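Local structure of putative NAD(P)H:FMN oxidoreductase (3GE5) at residues 36-41 against 182-187; 92-97 against 143-148; 126-131 against 167-172. The protein binds flavin mononucleotide and, as a member of the nitroreductase family, probably acts as a flavin-dependent NAD(P)H oxidoreductase. All blocks are in the same frame, centred on the assembly; numbering follows the deposited sequence.

Interaction 1: 36-41 against 182-187; sequences TRRSVR and EAFNRK. With FMN (flavin mononucleotide), chain C.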
loop_
_atom_site.group_PDB
_atom_site.type_symbol
_atom_site.label_atom_id
_atom_site.label_comp_id
_atom_site.label_asym_id
_atom_site.label_seq_id
_atom_site.Cartn_x
_atom_site.Cartn_y
_atom_site.Cartn_z
ATOM N N THR A 36 -12.227 2.551 -10.955
ATOM C CA THR A 36 -12.325 1.759 -12.174
ATOM C C THR A 36 -11.574 0.420 -12.051
ATOM O O THR A 36 -11.672 -0.412 -12.943
ATOM C CB THR A 36 -11.809 2.513 -13.405
ATOM O OG1 THR A 36 -10.477 2.944 -13.156
ATOM C CG2 THR A 36 -12.715 3.726 -13.748
ATOM N N ARG A 37 -10.804 0.235 -10.960
ATOM C CA ARG A 37 -10.078 -1.015 -10.693
ATOM C C ARG A 37 -10.922 -1.960 -9.839
ATOM O O ARG A 37 -11.270 -1.635 -8.698
ATOM C CB ARG A 37 -8.767 -0.737 -9.937
ATOM C CG ARG A 37 -7.913 -1.988 -9.758
ATOM C CD ARG A 37 -7.076 -2.012 -8.461
ATOM N NE ARG A 37 -7.921 -1.833 -7.291
ATOM C CZ ARG A 37 -8.645 -2.789 -6.713
ATOM N NH1 ARG A 37 -8.585 -4.064 -7.122
ATOM N NH2 ARG A 37 -9.453 -2.461 -5.734
ATOM N N ARG A 38 -11.227 -3.126 -10.404
ATOM C CA ARG A 38 -11.780 -4.233 -9.649
ATOM C C ARG A 38 -10.795 -5.396 -9.794
ATOM O O ARG A 38 -10.087 -5.507 -10.808
ATOM C CB ARG A 38 -13.146 -4.639 -10.204
ATOM C CG ARG A 38 -14.285 -3.603 -10.073
ATOM C CD ARG A 38 -14.523 -3.153 -8.630
ATOM N NE ARG A 38 -14.793 -4.301 -7.758
ATOM C CZ ARG A 38 -15.947 -4.983 -7.689
ATOM N NH1 ARG A 38 -17.025 -4.628 -8.366
ATOM N NH2 ARG A 38 -16.007 -6.037 -6.886
ATOM N N SER A 39 -10.763 -6.271 -8.800
ATOM C CA SER A 39 -9.956 -7.487 -8.896
ATOM C C SER A 39 -10.401 -8.319 -10.122
ATOM O O SER A 39 -11.616 -8.513 -10.395
ATOM C CB SER A 39 -9.994 -8.338 -7.617
ATOM O OG SER A 39 -9.439 -7.654 -6.484
ATOM N N VAL A 40 -9.412 -8.773 -10.885
ATOM C CA VAL A 40 -9.642 -9.591 -12.075
ATOM C C VAL A 40 -8.952 -10.953 -11.828
ATOM O O VAL A 40 -7.745 -11.011 -11.533
ATOM C CB VAL A 40 -9.067 -8.896 -13.346
ATOM C CG1 VAL A 40 -8.960 -9.878 -14.542
ATOM C CG2 VAL A 40 -9.895 -7.604 -13.663
ATOM N N ARG A 41 -9.744 -12.013 -11.982
ATOM C CA ARG A 41 -9.286 -13.390 -11.761
ATOM C C ARG A 41 -9.344 -14.282 -12.980
ATOM O O ARG A 41 -8.916 -15.434 -12.926
ATOM C CB ARG A 41 -10.090 -14.001 -10.613
ATOM C CG ARG A 41 -9.821 -13.344 -9.270
ATOM C CD ARG A 41 -10.699 -13.938 -8.156
ATOM N NE ARG A 41 -10.603 -13.234 -6.882
ATOM C CZ ARG A 41 -11.258 -12.114 -6.547
ATOM N NH1 ARG A 41 -12.088 -11.496 -7.382
ATOM N NH2 ARG A 41 -11.077 -11.600 -5.331
ATOM N N GLU A 182 -18.298 -9.799 -7.538
ATOM C CA GLU A 182 -19.494 -9.325 -6.849
ATOM C C GLU A 182 -19.617 -7.808 -6.992
ATOM O O GLU A 182 -18.659 -7.149 -7.404
ATOM C CB GLU A 182 -19.437 -9.739 -5.366
ATOM C CG GLU A 182 -18.301 -9.142 -4.558
ATOM C CD GLU A 182 -16.936 -9.704 -4.890
ATOM O OE1 GLU A 182 -16.752 -10.941 -4.771
ATOM O OE2 GLU A 182 -16.059 -8.890 -5.274
ATOM N N ALA A 183 -20.775 -7.263 -6.629
ATOM C CA ALA A 183 -20.972 -5.836 -6.651
ATOM C C ALA A 183 -19.981 -5.196 -5.652
ATOM O O ALA A 183 -19.734 -5.725 -4.564
ATOM C CB ALA A 183 -22.405 -5.477 -6.273
ATOM N N PHE A 184 -19.450 -4.048 -6.027
ATOM C CA PHE A 184 -18.597 -3.258 -5.154
ATOM C C PHE A 184 -19.286 -2.977 -3.829
ATOM O O PHE A 184 -20.427 -2.581 -3.788
ATOM C CB PHE A 184 -18.209 -1.941 -5.830
ATOM C CG PHE A 184 -17.321 -1.053 -4.983
ATOM C CD1 PHE A 184 -15.961 -1.197 -5.026
ATOM C CD2 PHE A 184 -17.867 -0.041 -4.188
ATOM C CE1 PHE A 184 -15.144 -0.384 -4.241
ATOM C CE2 PHE A 184 -17.037 0.796 -3.418
ATOM C CZ PHE A 184 -15.702 0.633 -3.468
ATOM N N ASN A 185 -18.590 -3.226 -2.731
ATOM C CA ASN A 185 -19.150 -2.889 -1.423
ATOM C C ASN A 185 -18.042 -2.555 -0.434
ATOM O O ASN A 185 -16.987 -3.196 -0.402
ATOM C CB ASN A 185 -20.039 -3.988 -0.877
ATOM C CG ASN A 185 -19.311 -5.233 -0.650
ATOM O OD1 ASN A 185 -18.985 -5.962 -1.598
ATOM N ND2 ASN A 185 -19.006 -5.506 0.608
ATOM N N ARG A 186 -18.315 -1.517 0.338
ATOM C CA ARG A 186 -17.428 -1.057 1.388
ATOM C C ARG A 186 -18.309 -0.528 2.497
ATOM O O ARG A 186 -19.469 -0.123 2.282
ATOM C CB ARG A 186 -16.517 0.080 0.900
ATOM C CG ARG A 186 -15.480 -0.293 -0.172
ATOM C CD ARG A 186 -14.400 -1.213 0.407
ATOM N NE ARG A 186 -13.323 -1.391 -0.553
ATOM C CZ ARG A 186 -13.399 -2.165 -1.642
ATOM N NH1 ARG A 186 -14.450 -2.943 -1.874
ATOM N NH2 ARG A 186 -12.373 -2.200 -2.465
ATOM N N LYS A 187 -17.744 -0.516 3.693
ATOM C CA LYS A 187 -18.354 0.162 4.823
ATOM C C LYS A 187 -18.550 1.638 4.511
ATOM O O LYS A 187 -17.838 2.198 3.668
ATOM C CB LYS A 187 -17.457 0.014 6.051
ATOM C CG LYS A 187 -17.292 -1.424 6.525
ATOM C CD LYS A 187 -16.179 -1.574 7.561
ATOM C CE LYS A 187 -16.069 -3.016 8.037
ATOM N NZ LYS A 187 -14.868 -3.063 8.908
HETATM N N1 FMN C . -8.552 -12.474 -3.768
HETATM C C2 FMN C . -8.408 -13.810 -4.004
HETATM O O2 FMN C . -9.153 -14.383 -4.809
HETATM N N3 FMN C . -7.441 -14.559 -3.348
HETATM C C4 FMN C . -6.581 -13.994 -2.414
HETATM O O4 FMN C . -5.718 -14.697 -1.802
HETATM C C4A FMN C . -6.727 -12.630 -2.173
HETATM N N5 FMN C . -5.910 -12.049 -1.222
HETATM C C5A FMN C . -5.938 -10.695 -1.058
HETATM C C6 FMN C . -5.019 -10.127 -0.170
HETATM C C7 FMN C . -5.006 -8.745 -0.019
HETATM C C7M FMN C . -4.056 -8.088 0.937
HETATM C C8 FMN C . -5.878 -7.948 -0.760
HETATM C C8M FMN C . -5.862 -6.460 -0.624
HETATM C C9 FMN C . -6.803 -8.520 -1.598
HETATM C C9A FMN C . -6.846 -9.894 -1.783
HETATM N N10 FMN C . -7.780 -10.506 -2.653
HETATM C C10 FMN C . -7.696 -11.861 -2.855
HETATM C "C1'" FMN C . -8.664 -9.676 -3.548
HETATM C "C2'" FMN C . -9.828 -9.173 -2.699
HETATM O "O2'" FMN C . -10.817 -10.191 -2.622
HETATM C "C3'" FMN C . -10.424 -7.871 -3.246
HETATM O "O3'" FMN C . -9.393 -6.882 -3.348
HETATM C "C4'" FMN C . -11.617 -7.349 -2.425
HETATM O "O4'" FMN C . -12.727 -8.247 -2.434
HETATM C "C5'" FMN C . -12.120 -5.987 -2.918
HETATM O "O5'" FMN C . -12.552 -6.118 -4.255
HETATM P P FMN C . -11.997 -5.160 -5.369
HETATM O O1P FMN C . -10.503 -5.436 -5.412
HETATM O O2P FMN C . -12.287 -3.716 -5.003
HETATM O O3P FMN C . -12.610 -5.650 -6.664
HETATM O O HOH W 1 -13.449 -8.797 -6.034
#
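Glu182 meets Arg38 twice, through its backbone and through its carboxylate. Its carbonyl oxygen receives both terminal nitrogens of the guanidinium end-on, the shorter bond running from Arg38 NH2 to Glu182 O at 2.9 Å; the NH1 bond lies in the carbonyl plane, whereas NH2 comes in tilted from it. The Glu182 chain, bent at chi2 (-72°), folds back and brings OE2 to 3.3 Å from Arg38 NH2 as a salt bridge, with carboxylate and guanidinium planes 45° apart. A water lies 2.7 Å from Glu182 OE2. Beyond Ala183, Phe184 lays its CA over one face of the Arg38 guanidinium, and its CB comes within 3.9 Å of Arg38 NH1. With CG anti to the backbone N, the Phe184 ring turns toward the next arginine and sets CE1 over one face of the Arg186 guanidinium. Arg186 is tied through NH1 to the carbonyl of Asn185, and its NE donates to Ala63 O of the second subunit. Its NH2 then reaches FMN O2P at 3.0 Å in a nearly straight bond (172°).

The 36-41 loop grips the rest of the phosphate. Arg38 NE donates to FMN O3P at 2.8 Å, and the same oxygen takes the Ser39 backbone NH. Arg37, bent at chi2 and chi3, places NH1 2.9 Å from FMN O1P, which also accepts from Ser39 OG, while its NH2 is shared between O1P and O2P. Arg41 lies farther along the cofactor, with NE bonded to O2 of the isoalloxazine. Each terminal phosphate oxygen thus has at least two donors, and the three arginines gathered there probably offset the charge of the phosphate, with Glu182 holding Arg38 in position from behind.

Interaction 2: 92-97 against 143-148; sequences QPWFPG and TWVCAF. With FMN (flavin mononucleotide), chain C; EDO (1,2-ethanediol), chain I.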
loop_
_atom_site.group_PDB
_atom_site.type_symbol
_atom_site.label_atom_id
_atom_site.label_comp_id
_atom_site.label_asym_id
_atom_site.label_seq_id
_atom_site.Cartn_x
_atom_site.Cartn_y
_atom_site.Cartn_z
ATOM N N GLN A 92 -7.137 -22.086 -4.636
ATOM C CA GLN A 92 -8.202 -21.315 -5.275
ATOM C C GLN A 92 -8.225 -21.659 -6.750
ATOM O O GLN A 92 -7.220 -21.496 -7.443
ATOM C CB GLN A 92 -7.975 -19.823 -5.057
ATOM C CG GLN A 92 -8.065 -19.455 -3.565
ATOM C CD GLN A 92 -7.898 -17.981 -3.273
ATOM O OE1 GLN A 92 -7.239 -17.250 -4.004
ATOM N NE2 GLN A 92 -8.434 -17.556 -2.124
ATOM N N PRO A 93 -9.358 -22.177 -7.246
ATOM C CA PRO A 93 -9.374 -22.631 -8.637
ATOM C C PRO A 93 -8.921 -21.634 -9.727
ATOM O O PRO A 93 -8.318 -22.037 -10.716
ATOM C CB PRO A 93 -10.846 -23.035 -8.852
ATOM C CG PRO A 93 -11.302 -23.435 -7.487
ATOM C CD PRO A 93 -10.625 -22.494 -6.553
ATOM N N TRP A 94 -9.191 -20.345 -9.552
ATOM C CA TRP A 94 -8.808 -19.351 -10.557
ATOM C C TRP A 94 -7.292 -19.151 -10.666
ATOM O O TRP A 94 -6.785 -18.776 -11.715
ATOM C CB TRP A 94 -9.481 -18.001 -10.273
ATOM C CG TRP A 94 -8.906 -17.297 -9.087
ATOM C CD1 TRP A 94 -9.312 -17.427 -7.792
ATOM C CD2 TRP A 94 -7.794 -16.392 -9.071
ATOM N NE1 TRP A 94 -8.530 -16.678 -6.975
ATOM C CE2 TRP A 94 -7.593 -16.014 -7.723
ATOM C CE3 TRP A 94 -6.919 -15.873 -10.060
ATOM C CZ2 TRP A 94 -6.566 -15.145 -7.338
ATOM C CZ3 TRP A 94 -5.925 -14.983 -9.672
ATOM C CH2 TRP A 94 -5.756 -14.643 -8.310
ATOM N N PHE A 95 -6.571 -19.383 -9.569
ATOM C CA PHE A 95 -5.163 -18.965 -9.463
ATOM C C PHE A 95 -4.232 -19.445 -10.572
ATOM O O PHE A 95 -3.425 -18.668 -11.096
ATOM C CB PHE A 95 -4.634 -19.380 -8.083
ATOM C CG PHE A 95 -3.181 -19.010 -7.843
ATOM C CD1 PHE A 95 -2.159 -19.889 -8.162
ATOM C CD2 PHE A 95 -2.848 -17.790 -7.261
ATOM C CE1 PHE A 95 -0.839 -19.556 -7.920
ATOM C CE2 PHE A 95 -1.502 -17.446 -7.035
ATOM C CZ PHE A 95 -0.509 -18.351 -7.340
ATOM N N PRO A 96 -4.306 -20.732 -10.945
ATOM C CA PRO A 96 -3.412 -21.169 -12.012
ATOM C C PRO A 96 -3.706 -20.633 -13.419
ATOM O O PRO A 96 -2.984 -20.967 -14.354
ATOM C CB PRO A 96 -3.541 -22.704 -11.987
ATOM C CG PRO A 96 -4.757 -22.994 -11.268
ATOM C CD PRO A 96 -5.080 -21.847 -10.374
ATOM N N GLY A 97 -4.731 -19.804 -13.575
ATOM C CA GLY A 97 -5.057 -19.196 -14.870
ATOM C C GLY A 97 -4.356 -17.867 -15.167
ATOM O O GLY A 97 -4.528 -17.323 -16.258
ATOM N N THR A 143 -5.130 -9.487 -9.476
ATOM C CA THR A 143 -5.587 -9.733 -8.111
ATOM C C THR A 143 -4.396 -9.900 -7.191
ATOM O O THR A 143 -3.431 -10.573 -7.526
ATOM C CB THR A 143 -6.543 -10.993 -8.034
ATOM O OG1 THR A 143 -7.695 -10.749 -8.821
ATOM C CG2 THR A 143 -6.961 -11.306 -6.598
ATOM N N TRP A 144 -4.465 -9.220 -6.062
ATOM C CA TRP A 144 -3.520 -9.394 -4.958
ATOM C C TRP A 144 -3.835 -10.683 -4.260
ATOM O O TRP A 144 -4.995 -10.907 -3.890
ATOM C CB TRP A 144 -3.711 -8.243 -4.001
ATOM C CG TRP A 144 -2.717 -8.064 -2.890
ATOM C CD1 TRP A 144 -2.197 -9.024 -2.039
ATOM C CD2 TRP A 144 -2.202 -6.817 -2.456
ATOM N NE1 TRP A 144 -1.353 -8.422 -1.121
ATOM C CE2 TRP A 144 -1.345 -7.071 -1.347
ATOM C CE3 TRP A 144 -2.359 -5.498 -2.898
ATOM C CZ2 TRP A 144 -0.636 -6.058 -0.707
ATOM C CZ3 TRP A 144 -1.650 -4.471 -2.221
ATOM C CH2 TRP A 144 -0.799 -4.785 -1.147
ATOM N N VAL A 145 -2.831 -11.534 -4.077
ATOM C CA VAL A 145 -3.002 -12.893 -3.478
ATOM C C VAL A 145 -2.143 -13.070 -2.207
ATOM O O VAL A 145 -0.918 -12.914 -2.227
ATOM C CB VAL A 145 -2.652 -14.033 -4.480
ATOM C CG1 VAL A 145 -2.856 -15.380 -3.821
ATOM C CG2 VAL A 145 -3.516 -13.872 -5.777
ATOM N N CYS A 146 -2.817 -13.387 -1.098
ATOM C CA CYS A 146 -2.151 -13.798 0.159
ATOM C C CYS A 146 -2.556 -15.192 0.603
ATOM O O CYS A 146 -1.891 -15.774 1.474
ATOM C CB CYS A 146 -2.468 -12.804 1.244
ATOM S SG CYS A 146 -1.613 -11.212 1.019
ATOM N N ALA A 147 -3.598 -15.781 -0.024
ATOM C CA ALA A 147 -4.011 -17.145 0.337
ATOM C C ALA A 147 -3.169 -18.163 -0.447
ATOM O O ALA A 147 -3.603 -18.678 -1.459
ATOM C CB ALA A 147 -5.531 -17.365 0.100
ATOM N N PHE A 148 -1.972 -18.451 0.067
ATOM C CA PHE A 148 -1.076 -19.434 -0.514
ATOM C C PHE A 148 -0.162 -19.997 0.553
ATOM O O PHE A 148 -0.009 -19.409 1.599
ATOM C CB PHE A 148 -0.264 -18.886 -1.693
ATOM C CG PHE A 148 0.732 -17.804 -1.348
ATOM C CD1 PHE A 148 0.359 -16.474 -1.312
ATOM C CD2 PHE A 148 2.091 -18.127 -1.148
ATOM C CE1 PHE A 148 1.261 -15.479 -0.950
ATOM C CE2 PHE A 148 2.993 -17.141 -0.845
ATOM C CZ PHE A 148 2.576 -15.809 -0.742
HETATM N N1 FMN C . -8.552 -12.474 -3.768
HETATM C C2 FMN C . -8.408 -13.810 -4.004
HETATM O O2 FMN C . -9.153 -14.383 -4.809
HETATM N N3 FMN C . -7.441 -14.559 -3.348
HETATM C C4 FMN C . -6.581 -13.994 -2.414
HETATM O O4 FMN C . -5.718 -14.697 -1.802
HETATM C C4A FMN C . -6.727 -12.630 -2.173
HETATM N N5 FMN C . -5.910 -12.049 -1.222
HETATM C C5A FMN C . -5.938 -10.695 -1.058
HETATM C C6 FMN C . -5.019 -10.127 -0.170
HETATM C C7 FMN C . -5.006 -8.745 -0.019
HETATM C C7M FMN C . -4.056 -8.088 0.937
HETATM C C8 FMN C . -5.878 -7.948 -0.760
HETATM C C8M FMN C . -5.862 -6.460 -0.624
HETATM C C9 FMN C . -6.803 -8.520 -1.598
HETATM C C9A FMN C . -6.846 -9.894 -1.783
HETATM N N10 FMN C . -7.780 -10.506 -2.653
HETATM C C10 FMN C . -7.696 -11.861 -2.855
HETATM C "C1'" FMN C . -8.664 -9.676 -3.548
HETATM C "C2'" FMN C . -9.828 -9.173 -2.699
HETATM O "O2'" FMN C . -10.817 -10.191 -2.622
HETATM C "C3'" FMN C . -10.424 -7.871 -3.246
HETATM O "O3'" FMN C . -9.393 -6.882 -3.348
HETATM C "C4'" FMN C . -11.617 -7.349 -2.425
HETATM O "O4'" FMN C . -12.727 -8.247 -2.434
HETATM C "C5'" FMN C . -12.120 -5.987 -2.918
HETATM O "O5'" FMN C . -12.552 -6.118 -4.255
HETATM P P FMN C . -11.997 -5.160 -5.369
HETATM O O1P FMN C . -10.503 -5.436 -5.412
HETATM O O2P FMN C . -12.287 -3.716 -5.003
HETATM O O3P FMN C . -12.610 -5.650 -6.664
HETATM C C1 EDO I . -12.827 -19.205 -8.208
HETATM O O1 EDO I . -11.548 -19.745 -7.990
HETATM C C2 EDO I . -13.474 -19.861 -9.417
HETATM O O2 EDO I . -12.613 -19.756 -10.554
HETATM O O HOH W 2 -4.686 -18.278 -4.046
#
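Trp94 has its CG between its own backbone N and carbonyl carbon (chi1 72°), which swings the indole toward strand 143-145, while the Gln92 chain runs extended beyond CG (chi2 -178°) and carries its amide to Ala147. The benzo end of the indole meets the strand: Val145 CG2 sits at the ring edge, 3.5 Å from Trp94 CH2, each side chain reaching toward the other's backbone, and Thr143 CB touches the same CH2 obliquely. Val145 CG1 is turned the other way and packs on Phe95 CE2 at 4.1 Å. Thr143 OG1 is engaged by the backbone oxygen of Val40, so its methyl CG2 is the branch that faces FMN N1. At the other end of the contact, Gln92 NE2 lies 3.7 Å from Ala147 CB, and a water donates to both Gln92 OE1 and Ala147 O.

Both segments border the flavin's pyrimidine ring. FMN N3 donates to Gln92 OE1 at 2.8 Å in an almost straight bond (177°), and Trp94 NE1 donates to the same OE1 from above the amide plane, with a weak bond to FMN O2 besides. From the strand end, Ala147 N donates to FMN O4 at 3.0 Å, joined by Cys146 N, which also makes a weak bond to FMN N5. Trp144 points away from the 92-97 turn and covers the dimethylbenzene end, with FMN C7M over one face of its indole.

Gln92 OE1 therefore collects three donors, from flavin, indole and water, and the two backbone NH groups at O4 probably polarise that carbonyl while fixing this edge of the ring.

Interaction 3: 126-131 against 167-172; sequences IAMTYM and SILALG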
loop_
_atom_site.group_PDB
_atom_site.type_symbol
_atom_site.label_atom_id
_atom_site.label_comp_id
_atom_site.label_asym_id
_atom_site.label_seq_id
_atom_site.Cartn_x
_atom_site.Cartn_y
_atom_site.Cartn_z
ATOM N N ILE A 126 3.225 -1.607 0.361
ATOM C CA ILE A 126 3.293 -0.344 -0.416
ATOM C C ILE A 126 3.769 -0.681 -1.842
ATOM O O ILE A 126 3.179 -0.214 -2.839
ATOM C CB ILE A 126 4.246 0.699 0.256
ATOM C CG1 ILE A 126 3.819 1.010 1.713
ATOM C CG2 ILE A 126 4.260 1.961 -0.538
ATOM C CD1 ILE A 126 4.859 1.832 2.547
ATOM N N ALA A 127 4.819 -1.494 -1.946
ATOM C CA ALA A 127 5.336 -1.872 -3.270
ATOM C C ALA A 127 4.229 -2.619 -4.086
ATOM O O ALA A 127 4.012 -2.338 -5.282
ATOM C CB ALA A 127 6.592 -2.747 -3.182
HETATM N N MSE A 128 3.549 -3.567 -3.426
HETATM C CA MSE A 128 2.456 -4.312 -4.071
HETATM C C MSE A 128 1.357 -3.338 -4.546
HETATM O O MSE A 128 0.820 -3.491 -5.653
HETATM C CB MSE A 128 1.859 -5.344 -3.111
HETATM C CG MSE A 128 2.685 -6.616 -3.022
HETATM SE SE MSE A 128 2.376 -7.811 -4.554
HETATM C CE MSE A 128 0.447 -8.062 -4.369
ATOM N N THR A 129 1.018 -2.361 -3.718
ATOM C CA THR A 129 -0.039 -1.393 -4.069
ATOM C C THR A 129 0.399 -0.584 -5.316
ATOM O O THR A 129 -0.364 -0.403 -6.262
ATOM C CB THR A 129 -0.400 -0.454 -2.889
ATOM O OG1 THR A 129 -0.882 -1.226 -1.779
ATOM C CG2 THR A 129 -1.492 0.615 -3.332
ATOM N N TYR A 130 1.645 -0.107 -5.303
ATOM C CA TYR A 130 2.184 0.620 -6.459
ATOM C C TYR A 130 2.099 -0.253 -7.705
ATOM O O TYR A 130 1.752 0.221 -8.800
ATOM C CB TYR A 130 3.639 1.037 -6.197
ATOM C CG TYR A 130 3.775 2.406 -5.558
ATOM C CD1 TYR A 130 3.045 2.749 -4.439
ATOM C CD2 TYR A 130 4.663 3.354 -6.076
ATOM C CE1 TYR A 130 3.137 4.029 -3.894
ATOM C CE2 TYR A 130 4.791 4.615 -5.513
ATOM C CZ TYR A 130 4.020 4.948 -4.441
ATOM O OH TYR A 130 4.124 6.194 -3.892
HETATM N N MSE A 131 2.455 -1.516 -7.568
HETATM C CA MSE A 131 2.501 -2.422 -8.738
HETATM C C MSE A 131 1.075 -2.720 -9.257
HETATM O O MSE A 131 0.810 -2.755 -10.484
HETATM C CB MSE A 131 3.296 -3.711 -8.457
HETATM C CG MSE A 131 4.788 -3.461 -8.286
HETATM SE SE MSE A 131 5.865 -5.036 -8.206
HETATM C CE MSE A 131 5.258 -5.760 -6.503
ATOM N N SER A 167 3.107 -11.641 -0.399
ATOM C CA SER A 167 1.990 -11.397 -1.316
ATOM C C SER A 167 2.427 -11.749 -2.729
ATOM O O SER A 167 3.629 -11.658 -3.053
ATOM C CB SER A 167 1.591 -9.941 -1.284
ATOM O OG SER A 167 1.152 -9.535 -0.004
ATOM N N ILE A 168 1.451 -12.112 -3.564
ATOM C CA ILE A 168 1.685 -12.353 -5.000
ATOM C C ILE A 168 0.727 -11.523 -5.832
ATOM O O ILE A 168 -0.485 -11.524 -5.566
ATOM C CB ILE A 168 1.462 -13.834 -5.349
ATOM C CG1 ILE A 168 2.387 -14.762 -4.536
ATOM C CG2 ILE A 168 1.622 -14.075 -6.877
ATOM C CD1 ILE A 168 2.102 -16.257 -4.666
ATOM N N LEU A 169 1.232 -10.793 -6.808
ATOM C CA LEU A 169 0.357 -10.059 -7.725
ATOM C C LEU A 169 0.165 -10.956 -8.920
ATOM O O LEU A 169 1.105 -11.244 -9.626
ATOM C CB LEU A 169 0.957 -8.710 -8.152
ATOM C CG LEU A 169 -0.010 -7.782 -8.926
ATOM C CD1 LEU A 169 -1.203 -7.407 -8.016
ATOM C CD2 LEU A 169 0.709 -6.511 -9.479
ATOM N N ALA A 170 -1.074 -11.431 -9.101
ATOM C CA ALA A 170 -1.450 -12.248 -10.261
ATOM C C ALA A 170 -2.056 -11.317 -11.324
ATOM O O ALA A 170 -2.983 -10.583 -11.021
ATOM C CB ALA A 170 -2.446 -13.322 -9.883
ATOM N N LEU A 171 -1.482 -11.318 -12.522
ATOM C CA LEU A 171 -1.825 -10.293 -13.526
ATOM C C LEU A 171 -1.811 -10.808 -14.969
ATOM O O LEU A 171 -1.179 -11.798 -15.281
ATOM C CB LEU A 171 -0.905 -9.059 -13.402
ATOM C CG LEU A 171 0.558 -9.264 -13.783
ATOM C CD1 LEU A 171 0.844 -8.713 -15.168
ATOM C CD2 LEU A 171 1.448 -8.593 -12.712
ATOM N N GLY A 172 -2.517 -10.071 -15.816
ATOM C CA GLY A 172 -2.609 -10.359 -17.231
ATOM C C GLY A 172 -3.680 -9.482 -17.855
ATOM O O GLY A 172 -4.211 -8.556 -17.210
#
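Met128 and Leu169 make the main contact between helix 120-137 and strand 163-172 in the alpha+beta fold of the nitroreductase family, where this helix lies against one face of the antiparallel sheet. The two segments run almost parallel, their axes 6° apart and 9.6 Å from each other. Met128, a selenomethionine, points toward the strand with bends at both chi2 (-79°) and chi3 (-58°), so that the chain curls and its terminal methyl settles along the strand backbone. CE lies 3.7 Å from Leu169 N and 3.8 Å from Ser167 CB, while the selenium and CE both border Leu169 CB; Met128 and Leu169 pass alongside with their chains running oppositely. CG of Met128 rests against Ser167 CB as well, and Ser167 OG receives a weak bond from the indole NH of Trp144.

Leu169 carries its CG anti to the backbone N, which sends one methyl toward the following turn of the helix. There CD2 packs on Met131 CB. Met131, also a selenomethionine, is extended at chi2, and its side chain goes on to Thr104 on the adjacent strand 100-107 and Phe74 on 72-77 beyond it. On the reverse of the helix, Thr129 packs on Thr129 of the second subunit. The same Leu169 methyl also stands 3.8 Å from the helix backbone, measured from CD2 to Met131 C.

In the fold
From the N terminus, loop 36-41 meets 182-187, so interaction 1 closes a loop that encloses both other contacts. Within it, interaction 2 closes a loop from turn 92-97 to 143-148 at the end of strand 141-145, and interaction 3 one from helix segment 126-131 to 167-172 on strand 163-172; these two cross. Strands 141-145 and 163-172 are neighbours in the four-stranded sheet and join interactions 2 and 3 through backbone hydrogen bonds. Val40 and Thr143 link interactions 1 and 2: the first holds the FMN phosphate and, through Arg41, the O2 and N1 side of the flavin, the second the rest of its pyrimidine edge. All three contacts touch the second subunit.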